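Local coordinates for thiosulfate sulfurtransferase TUM1 (Saccharomyces cerevisiae, PDB 3UTN), which accepts persulfide sulfur from NFS1 and transfers it to UBA4 in the pathway for 2-thiolation of the wobble uridine of tRNAs, at residues A[50-55]-A[77-82]; A[70-75]-A[117-122]; A[30-35]-A[143-148]. One frame throughout, in Å; residues are numbered along the deposited sequence.

Interaction 1 (A[50-55]-A[77-82]); sequences VDATWY and IFFDID
Val50 and Asp51 pair in parallel with Ile77 and Phe78, the two strands of a beta-alpha-beta unit at one edge of the N-terminal rhodanese sheet. Asp51 is bonded through both backbone polar atoms: its N donates to Ile77 O (2.7 Å), while its O accepts from Phe79 N (2.6 Å). The side chains of Val50 and Ile77 run alongside one another on one face, Val50 CG2 meeting Ile77 CG1 at 3.7 Å. On the other face the rim of the Phe78 ring runs past the backbone, with Phe78 CE1 3.4 Å from Thr53 O near the ring plane. Beyond the strands, Trp54 sends CG opposite its backbone N (chi1 176°), which carries the indole to Ile81 and Asp82. Ile81 CG2 sits over the five-membered ring, 4.1 Å from its centroid and 25° off the normal, and Asp82 OD1 accepts a weak bond from Trp54 NE1 at the ring's edge. Where the backbones part, a water bridges Thr53 O, Phe79 O and Ile81 N. Farther out, helix 127-136 packs against Ala52, Phe79 and Ile81, with Cys130 touching all three. The turn out of strand 47-51 is fixed by an Asx turn, in which Thr53 N donates to Asp51 OD1 (2.8 Å) from above the carboxylate plane, 40° out of it.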
loop_
_atom_site.group_PDB
_atom_site.type_symbol
_atom_site.label_atom_id
_atom_site.label_comp_id
_atom_site.label_asym_id
_atom_site.label_seq_id
_atom_site.Cartn_x
_atom_site.Cartn_y
_atom_site.Cartn_z
ATOM N N VAL A 50 7.025 -8.988 7.795
ATOM C CA VAL A 50 6.633 -7.739 8.365
ATOM C C VAL A 50 5.136 -7.762 8.316
ATOM O O VAL A 50 4.540 -7.692 7.257
ATOM C CB VAL A 50 7.187 -6.562 7.559
ATOM C CG1 VAL A 50 6.731 -5.250 8.169
ATOM C CG2 VAL A 50 8.703 -6.625 7.520
ATOM N N ASP A 51 4.540 -7.898 9.484
ATOM C CA ASP A 51 3.120 -7.788 9.608
ATOM C C ASP A 51 2.796 -6.306 9.622
ATOM O O ASP A 51 3.128 -5.585 10.562
ATOM C CB ASP A 51 2.654 -8.474 10.880
ATOM C CG ASP A 51 1.160 -8.439 11.040
ATOM O OD1 ASP A 51 0.474 -7.906 10.146
ATOM O OD2 ASP A 51 0.676 -8.945 12.064
ATOM N N ALA A 52 2.159 -5.859 8.551
ATOM C CA ALA A 52 1.790 -4.468 8.409
ATOM C C ALA A 52 0.303 -4.337 8.616
ATOM O O ALA A 52 -0.316 -3.362 8.194
ATOM C CB ALA A 52 2.179 -3.968 7.040
ATOM N N THR A 53 -0.266 -5.328 9.283
ATOM C CA THR A 53 -1.690 -5.362 9.484
ATOM C C THR A 53 -2.133 -4.050 10.058
ATOM O O THR A 53 -1.566 -3.525 11.014
ATOM C CB THR A 53 -2.124 -6.506 10.391
ATOM O OG1 THR A 53 -1.836 -7.735 9.734
ATOM C CG2 THR A 53 -3.607 -6.438 10.648
ATOM N N TRP A 54 -3.135 -3.505 9.408
ATOM C CA TRP A 54 -3.731 -2.296 9.852
ATOM C C TRP A 54 -5.162 -2.466 9.496
ATOM O O TRP A 54 -5.489 -2.965 8.425
ATOM C CB TRP A 54 -3.104 -1.125 9.131
ATOM C CG TRP A 54 -3.751 0.170 9.490
ATOM C CD1 TRP A 54 -3.390 1.048 10.501
ATOM C CD2 TRP A 54 -4.918 0.765 8.857
ATOM N NE1 TRP A 54 -4.233 2.124 10.528
ATOM C CE2 TRP A 54 -5.174 2.015 9.568
ATOM C CE3 TRP A 54 -5.748 0.403 7.801
ATOM C CZ2 TRP A 54 -6.222 2.853 9.226
ATOM C CZ3 TRP A 54 -6.799 1.257 7.465
ATOM C CH2 TRP A 54 -7.027 2.455 8.159
ATOM N N TYR A 55 -6.026 -2.064 10.411
ATOM C CA TYR A 55 -7.439 -2.277 10.244
ATOM C C TYR A 55 -8.149 -0.959 10.159
ATOM O O TYR A 55 -7.706 0.019 10.740
ATOM C CB TYR A 55 -7.976 -3.034 11.439
ATOM C CG TYR A 55 -7.422 -4.418 11.574
ATOM C CD1 TYR A 55 -7.485 -5.317 10.514
ATOM C CD2 TYR A 55 -6.868 -4.844 12.770
ATOM C CE1 TYR A 55 -6.999 -6.603 10.642
ATOM C CE2 TYR A 55 -6.383 -6.127 12.909
ATOM C CZ TYR A 55 -6.455 -6.999 11.843
ATOM O OH TYR A 55 -5.971 -8.261 11.971
ATOM N N ILE A 77 8.080 -8.973 12.305
ATOM C CA ILE A 77 8.012 -7.773 13.070
ATOM C C ILE A 77 6.653 -7.234 12.722
ATOM O O ILE A 77 6.035 -7.619 11.715
ATOM C CB ILE A 77 9.088 -6.752 12.689
ATOM C CG1 ILE A 77 8.964 -6.374 11.210
ATOM C CG2 ILE A 77 10.459 -7.300 13.037
ATOM C CD1 ILE A 77 9.878 -5.257 10.788
ATOM N N PHE A 78 6.170 -6.358 13.572
ATOM C CA PHE A 78 4.969 -5.669 13.271
ATOM C C PHE A 78 5.370 -4.316 12.737
ATOM O O PHE A 78 6.174 -3.618 13.341
ATOM C CB PHE A 78 4.127 -5.518 14.516
ATOM C CG PHE A 78 2.925 -4.678 14.309
ATOM C CD1 PHE A 78 1.869 -5.139 13.529
ATOM C CD2 PHE A 78 2.850 -3.415 14.874
ATOM C CE1 PHE A 78 0.753 -4.356 13.326
ATOM C CE2 PHE A 78 1.729 -2.631 14.678
ATOM C CZ PHE A 78 0.684 -3.102 13.902
ATOM N N PHE A 79 4.818 -3.967 11.589
ATOM C CA PHE A 79 5.047 -2.667 11.009
ATOM C C PHE A 79 3.807 -1.861 11.293
ATOM O O PHE A 79 2.743 -2.115 10.732
ATOM C CB PHE A 79 5.265 -2.788 9.512
ATOM C CG PHE A 79 5.601 -1.495 8.836
ATOM C CD1 PHE A 79 4.604 -0.581 8.521
ATOM C CD2 PHE A 79 6.913 -1.200 8.491
ATOM C CE1 PHE A 79 4.908 0.608 7.881
ATOM C CE2 PHE A 79 7.225 -0.011 7.849
ATOM C CZ PHE A 79 6.220 0.891 7.542
ATOM N N ASP A 80 3.952 -0.891 12.174
ATOM C CA ASP A 80 2.839 -0.071 12.551
ATOM C C ASP A 80 2.611 0.985 11.488
ATOM O O ASP A 80 3.276 2.018 11.464
ATOM C CB ASP A 80 3.083 0.564 13.909
ATOM C CG ASP A 80 1.825 1.124 14.506
ATOM O OD1 ASP A 80 0.951 1.559 13.734
ATOM O OD2 ASP A 80 1.710 1.124 15.739
ATOM N N ILE A 81 1.659 0.699 10.609
ATOM C CA ILE A 81 1.269 1.603 9.535
ATOM C C ILE A 81 0.997 3.002 10.075
ATOM O O ILE A 81 1.380 3.996 9.461
ATOM C CB ILE A 81 0.025 1.042 8.797
ATOM C CG1 ILE A 81 0.430 -0.141 7.909
ATOM C CG2 ILE A 81 -0.705 2.116 8.005
ATOM C CD1 ILE A 81 1.402 0.189 6.797
ATOM N N ASP A 82 0.358 3.066 11.237
ATOM C CA ASP A 82 0.010 4.341 11.850
ATOM C C ASP A 82 1.222 5.062 12.400
ATOM O O ASP A 82 1.398 6.249 12.150
ATOM C CB ASP A 82 -1.004 4.136 12.965
ATOM C CG ASP A 82 -2.327 3.668 12.450
ATOM O OD1 ASP A 82 -2.733 4.110 11.358
ATOM O OD2 ASP A 82 -2.967 2.857 13.138
HETATM O O HOH W 1 0.172 -1.626 10.920
#

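Interaction 2 (A[70-75]-A[117-122]); sequences KPRIPN and VVYDRV
Tyr119, the last residue of strand 115-119, and Arg121 just beyond it reach to the backbone of loop 70-75, where they form a set of polar bonds. The guanidinium of Arg121 grips one oxygen end-on with two nitrogens: NH1 lies 2.6 Å and NH2 2.8 Å from Pro71 O. Both come from the same face of that carbonyl's plane, NH1 tilted modestly from it and NH2 well above it, while the oxygen itself lies close to the guanidinium plane. NH2 adds a weak bond to Lys70 O at 2.9 Å. The Arg121 chain is extended from CG to NE (chi2 176°), which gives it the length to reach the loop. Next along, Ile73 N donates to Tyr119 OH (3.1 Å), a hydroxyl that is also bonded to Ser76 OG; the phenol end is thus held by two groups from the same connecting loop.

Apolar contacts lie around these bonds. Ile73 and Tyr119 run antiparallel past one another, with Ile73 CG1 and CD1 against one side of the ring. Ile73 CD1 is over the ring face, 3.7 Å from its centroid and 23° off the normal. Lys70 CB covers a face of the guanidinium, 3.5 Å from Arg121 NH1. The charged ends of the loop's own basic residues turn elsewhere: Lys70 forms a salt bridge with Asp66, and Arg72 NH1 forms a salt bridge with Asp159 and a hydrogen bond to Ser161 O.

Within the alpha/beta domain, the contact ties the connection between helix 63-69 and strand 77-78 to strand 115-119, with Tyr119 also touching Pro49 and Asp51 of strand 47-51 and Leu145 of strand 141-145.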
loop_
_atom_site.group_PDB
_atom_site.type_symbol
_atom_site.label_atom_id
_atom_site.label_comp_id
_atom_site.label_asym_id
_atom_site.label_seq_id
_atom_site.Cartn_x
_atom_site.Cartn_y
_atom_site.Cartn_z
ATOM N N LYS A 70 -2.186 -13.226 17.449
ATOM C CA LYS A 70 -2.652 -14.073 16.373
ATOM C C LYS A 70 -1.464 -14.565 15.582
ATOM O O LYS A 70 -0.419 -13.902 15.546
ATOM C CB LYS A 70 -3.653 -13.335 15.489
ATOM C CG LYS A 70 -5.001 -13.152 16.164
ATOM C CD LYS A 70 -5.977 -12.440 15.250
ATOM C CE LYS A 70 -7.347 -12.315 15.897
ATOM N NZ LYS A 70 -7.273 -11.527 17.156
ATOM N N PRO A 71 -1.605 -15.740 14.962
ATOM C CA PRO A 71 -0.440 -16.324 14.331
ATOM C C PRO A 71 0.190 -15.361 13.346
ATOM O O PRO A 71 -0.498 -14.645 12.619
ATOM C CB PRO A 71 -1.005 -17.548 13.620
ATOM C CG PRO A 71 -2.201 -17.918 14.436
ATOM C CD PRO A 71 -2.798 -16.590 14.794
ATOM N N ARG A 72 1.506 -15.309 13.363
ATOM C CA ARG A 72 2.206 -14.470 12.434
ATOM C C ARG A 72 3.117 -15.379 11.658
ATOM O O ARG A 72 3.330 -16.527 12.032
ATOM C CB ARG A 72 3.006 -13.394 13.176
ATOM C CG ARG A 72 4.187 -13.920 13.963
ATOM C CD ARG A 72 4.587 -12.943 15.063
ATOM N NE ARG A 72 3.468 -12.746 15.968
ATOM C CZ ARG A 72 3.145 -13.583 16.945
ATOM N NH1 ARG A 72 3.880 -14.666 17.179
ATOM N NH2 ARG A 72 2.096 -13.324 17.701
ATOM N N ILE A 73 3.657 -14.868 10.569
ATOM C CA ILE A 73 4.718 -15.573 9.911
ATOM C C ILE A 73 5.873 -15.531 10.899
ATOM O O ILE A 73 6.136 -14.483 11.484
ATOM C CB ILE A 73 5.103 -14.888 8.603
ATOM C CG1 ILE A 73 3.874 -14.761 7.696
ATOM C CG2 ILE A 73 6.218 -15.662 7.930
ATOM C CD1 ILE A 73 4.183 -14.236 6.312
ATOM N N PRO A 74 6.538 -16.674 11.124
ATOM C CA PRO A 74 7.634 -16.713 12.078
ATOM C C PRO A 74 8.577 -15.532 11.887
ATOM O O PRO A 74 8.806 -15.104 10.761
ATOM C CB PRO A 74 8.338 -18.018 11.723
ATOM C CG PRO A 74 7.221 -18.906 11.291
ATOM C CD PRO A 74 6.290 -18.000 10.527
ATOM N N ASN A 75 9.097 -15.004 12.989
ATOM C CA ASN A 75 10.130 -13.975 12.956
ATOM C C ASN A 75 9.606 -12.647 12.456
ATOM O O ASN A 75 10.379 -11.762 12.095
ATOM C CB ASN A 75 11.311 -14.434 12.099
ATOM C CG ASN A 75 11.743 -15.844 12.424
ATOM O OD1 ASN A 75 11.797 -16.230 13.587
ATOM N ND2 ASN A 75 12.034 -16.626 11.395
ATOM N N VAL A 117 9.463 -9.265 4.330
ATOM C CA VAL A 117 8.353 -9.845 3.639
ATOM C C VAL A 117 7.118 -9.332 4.321
ATOM O O VAL A 117 6.765 -9.740 5.418
ATOM C CB VAL A 117 8.409 -11.370 3.598
ATOM C CG1 VAL A 117 7.179 -11.885 2.876
ATOM C CG2 VAL A 117 9.685 -11.825 2.894
ATOM N N VAL A 118 6.465 -8.412 3.644
ATOM C CA VAL A 118 5.391 -7.700 4.249
ATOM C C VAL A 118 4.125 -8.467 4.015
ATOM O O VAL A 118 3.897 -9.015 2.947
ATOM C CB VAL A 118 5.251 -6.307 3.654
ATOM C CG1 VAL A 118 4.147 -5.566 4.376
ATOM C CG2 VAL A 118 6.568 -5.569 3.789
ATOM N N TYR A 119 3.297 -8.498 5.034
ATOM C CA TYR A 119 1.999 -9.069 4.876
ATOM C C TYR A 119 1.100 -8.320 5.810
ATOM O O TYR A 119 1.548 -7.504 6.609
ATOM C CB TYR A 119 2.032 -10.552 5.213
ATOM C CG TYR A 119 2.414 -10.875 6.632
ATOM C CD1 TYR A 119 3.749 -10.887 7.038
ATOM C CD2 TYR A 119 1.440 -11.175 7.568
ATOM C CE1 TYR A 119 4.090 -11.194 8.341
ATOM C CE2 TYR A 119 1.769 -11.496 8.864
ATOM C CZ TYR A 119 3.090 -11.505 9.242
ATOM O OH TYR A 119 3.395 -11.821 10.531
ATOM N N ASP A 120 -0.180 -8.586 5.685
ATOM C CA ASP A 120 -1.114 -8.089 6.653
ATOM C C ASP A 120 -2.179 -9.143 6.802
ATOM O O ASP A 120 -2.243 -10.081 6.004
ATOM C CB ASP A 120 -1.666 -6.725 6.233
ATOM C CG ASP A 120 -2.421 -6.764 4.931
ATOM O OD1 ASP A 120 -2.990 -7.814 4.577
ATOM O OD2 ASP A 120 -2.469 -5.721 4.262
ATOM N N ARG A 121 -3.008 -9.003 7.821
ATOM C CA ARG A 121 -4.003 -10.017 8.099
ATOM C C ARG A 121 -5.242 -9.840 7.263
ATOM O O ARG A 121 -6.074 -10.734 7.194
ATOM C CB ARG A 121 -4.355 -10.008 9.572
ATOM C CG ARG A 121 -3.159 -10.362 10.409
ATOM C CD ARG A 121 -3.452 -10.271 11.883
ATOM N NE ARG A 121 -2.233 -10.570 12.613
ATOM C CZ ARG A 121 -1.751 -11.795 12.789
ATOM N NH1 ARG A 121 -2.392 -12.842 12.298
ATOM N NH2 ARG A 121 -0.625 -11.969 13.459
ATOM N N VAL A 122 -5.366 -8.682 6.633
ATOM C CA VAL A 122 -6.566 -8.385 5.869
ATOM C C VAL A 122 -6.467 -9.018 4.496
ATOM O O VAL A 122 -7.392 -9.689 4.040
ATOM C CB VAL A 122 -6.801 -6.872 5.759
ATOM C CG1 VAL A 122 -8.008 -6.574 4.876
ATOM C CG2 VAL A 122 -7.002 -6.293 7.145
#

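Interaction 3 (A[30-35]-A[143-148]); sequences ISPKAF and YLLNNF
Ile30 joins strand 141-145 through both its backbone and its side chain. Its N donates to Leu144 O (2.7 Å), and its O accepts from Asn146 N, leaving Leu145 between as the parallel bridge partner. The two branches of Ile30 divide the work: CG2 packs on Tyr143 CB at 3.5 Å and lies 4.0 Å from Leu145 CD1, whereas CG1, swung opposite the backbone N (chi1 -167°), carries CD1 over a face of the Tyr143 ring, 4.2 Å from its centroid. An alanine in place of Ile30 would keep the backbone bonds, but the Tyr143 ring would probably lose the methyl over its face, and a gap is likely to open beside Leu145 CD1. Ser31 follows as the N-cap, its OG accepting from Ala34 N at 3.0 Å. Pro32, in the first turn, lays CD against Asn146 O (3.4 Å), the carbonyl oxygen of the cis peptide that joins Asn146 to Asn147. One turn on, Phe35 brings its CB to Leu145 CD1 (3.8 Å), the two side chains crossing at about a right angle; Phe35 also touches Val117 and Ile73. The chain thus passes from the outermost strand 28-30 directly into helix 32-41, which packs on the sheet it has just left, as in the parallel alpha/beta layering of a rhodanese domain with strand order 1-5-4-2-3.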
loop_
_atom_site.group_PDB
_atom_site.type_symbol
_atom_site.label_atom_id
_atom_site.label_comp_id
_atom_site.label_asym_id
_atom_site.label_seq_id
_atom_site.Cartn_x
_atom_site.Cartn_y
_atom_site.Cartn_z
ATOM N N ILE A 30 5.442 -11.798 -3.216
ATOM C CA ILE A 30 5.961 -13.117 -2.990
ATOM C C ILE A 30 4.792 -13.952 -2.532
ATOM O O ILE A 30 4.021 -13.545 -1.659
ATOM C CB ILE A 30 7.140 -13.115 -1.996
ATOM C CG1 ILE A 30 7.872 -14.455 -2.032
ATOM C CG2 ILE A 30 6.686 -12.732 -0.600
ATOM C CD1 ILE A 30 9.197 -14.435 -1.316
ATOM N N SER A 31 4.638 -15.101 -3.165
ATOM C CA SER A 31 3.607 -16.027 -2.780
ATOM C C SER A 31 4.080 -16.707 -1.507
ATOM O O SER A 31 5.274 -16.692 -1.202
ATOM C CB SER A 31 3.401 -17.064 -3.873
ATOM O OG SER A 31 4.544 -17.886 -3.957
ATOM N N PRO A 32 3.151 -17.306 -0.759
ATOM C CA PRO A 32 3.554 -18.090 0.393
ATOM C C PRO A 32 4.589 -19.150 0.036
ATOM O O PRO A 32 5.585 -19.290 0.747
ATOM C CB PRO A 32 2.246 -18.734 0.833
ATOM C CG PRO A 32 1.224 -17.723 0.470
ATOM C CD PRO A 32 1.689 -17.153 -0.831
ATOM N N LYS A 33 4.375 -19.872 -1.061
ATOM C CA LYS A 33 5.320 -20.922 -1.439
ATOM C C LYS A 33 6.689 -20.353 -1.749
ATOM O O LYS A 33 7.690 -20.881 -1.281
ATOM C CB LYS A 33 4.811 -21.798 -2.589
ATOM C CG LYS A 33 4.752 -21.146 -3.960
ATOM C CD LYS A 33 4.244 -22.134 -5.007
ATOM C CE LYS A 33 3.159 -23.035 -4.435
ATOM N NZ LYS A 33 2.348 -23.723 -5.480
ATOM N N ALA A 34 6.723 -19.268 -2.515
ATOM C CA ALA A 34 7.978 -18.618 -2.842
ATOM C C ALA A 34 8.592 -18.096 -1.561
ATOM O O ALA A 34 9.799 -18.143 -1.382
ATOM C CB ALA A 34 7.759 -17.494 -3.829
ATOM N N PHE A 35 7.746 -17.622 -0.657
ATOM C CA PHE A 35 8.231 -17.145 0.616
ATOM C C PHE A 35 8.913 -18.237 1.425
ATOM O O PHE A 35 10.013 -18.035 1.909
ATOM C CB PHE A 35 7.124 -16.498 1.435
ATOM C CG PHE A 35 7.519 -16.238 2.849
ATOM C CD1 PHE A 35 8.373 -15.186 3.162
ATOM C CD2 PHE A 35 7.086 -17.075 3.863
ATOM C CE1 PHE A 35 8.747 -14.949 4.471
ATOM C CE2 PHE A 35 7.461 -16.844 5.173
ATOM C CZ PHE A 35 8.293 -15.777 5.475
ATOM N N TYR A 143 9.557 -7.807 0.095
ATOM C CA TYR A 143 8.556 -8.577 -0.561
ATOM C C TYR A 143 7.253 -8.252 0.067
ATOM O O TYR A 143 7.176 -7.895 1.242
ATOM C CB TYR A 143 8.855 -10.051 -0.423
ATOM C CG TYR A 143 10.068 -10.454 -1.202
ATOM C CD1 TYR A 143 9.962 -10.838 -2.532
ATOM C CD2 TYR A 143 11.325 -10.436 -0.614
ATOM C CE1 TYR A 143 11.077 -11.212 -3.258
ATOM C CE2 TYR A 143 12.446 -10.810 -1.330
ATOM C CZ TYR A 143 12.313 -11.198 -2.649
ATOM O OH TYR A 143 13.429 -11.559 -3.359
ATOM N N LEU A 144 6.226 -8.344 -0.746
ATOM C CA LEU A 144 4.903 -8.238 -0.254
ATOM C C LEU A 144 4.403 -9.640 -0.351
ATOM O O LEU A 144 4.274 -10.181 -1.446
ATOM C CB LEU A 144 4.085 -7.326 -1.143
ATOM C CG LEU A 144 2.637 -7.215 -0.713
ATOM C CD1 LEU A 144 2.598 -6.673 0.702
ATOM C CD2 LEU A 144 1.896 -6.319 -1.679
ATOM N N LEU A 145 4.163 -10.246 0.801
ATOM C CA LEU A 145 3.615 -11.570 0.795
ATOM C C LEU A 145 2.264 -11.462 0.152
ATOM O O LEU A 145 1.457 -10.604 0.508
ATOM C CB LEU A 145 3.490 -12.142 2.196
ATOM C CG LEU A 145 2.916 -13.560 2.202
ATOM C CD1 LEU A 145 3.912 -14.555 1.632
ATOM C CD2 LEU A 145 2.539 -13.927 3.613
ATOM N N ASN A 146 2.029 -12.333 -0.810
ATOM C CA ASN A 146 0.783 -12.321 -1.506
ATOM C C ASN A 146 0.008 -13.626 -1.355
ATOM O O ASN A 146 0.122 -14.515 -2.176
ATOM C CB ASN A 146 0.994 -11.997 -2.974
ATOM C CG ASN A 146 -0.303 -11.800 -3.688
ATOM O OD1 ASN A 146 -1.266 -11.297 -3.104
ATOM N ND2 ASN A 146 -0.359 -12.217 -4.949
ATOM N N ASN A 147 -0.763 -13.748 -0.291
ATOM C CA ASN A 147 -0.766 -12.810 0.809
ATOM C C ASN A 147 -0.895 -13.656 2.048
ATOM O O ASN A 147 -0.912 -14.884 1.964
ATOM C CB ASN A 147 -1.919 -11.811 0.700
ATOM C CG ASN A 147 -3.275 -12.482 0.594
ATOM O OD1 ASN A 147 -3.417 -13.679 0.826
ATOM N ND2 ASN A 147 -4.281 -11.704 0.245
ATOM N N PHE A 148 -0.995 -13.005 3.192
ATOM C CA PHE A 148 -1.079 -13.716 4.433
ATOM C C PHE A 148 -2.345 -14.547 4.526
ATOM O O PHE A 148 -2.338 -15.592 5.160
ATOM C CB PHE A 148 -0.992 -12.757 5.594
ATOM C CG PHE A 148 -0.734 -13.421 6.900
ATOM C CD1 PHE A 148 0.218 -14.433 7.009
ATOM C CD2 PHE A 148 -1.414 -13.014 8.036
ATOM C CE1 PHE A 148 0.461 -15.034 8.228
ATOM C CE2 PHE A 148 -1.166 -13.608 9.256
ATOM C CZ PHE A 148 -0.226 -14.616 9.353
#

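All three interactions serve one parallel sheet: interaction 1 lies at the 77-78 edge, interaction 3 at the 28-30 edge, and interaction 2 reaches strand 115-119 between them. Interactions 1 and 2 have centres about 9 Å apart and join through probable hydrogen bonds from Val50 N to Val117 O (2.5 Å) and between Thr53 OG1 and Arg121 N (2.6 Å). Interactions 2 and 3, with centres about 10 Å apart, meet through two more, Val118 N to Tyr143 O (2.6 Å) and Leu145 N to Val118 O (2.5 Å), and through Ile73 packing on Leu145. Interaction 1 comes nearest the active site: the Trp54 side chain lies about 9 Å from that of Cys282.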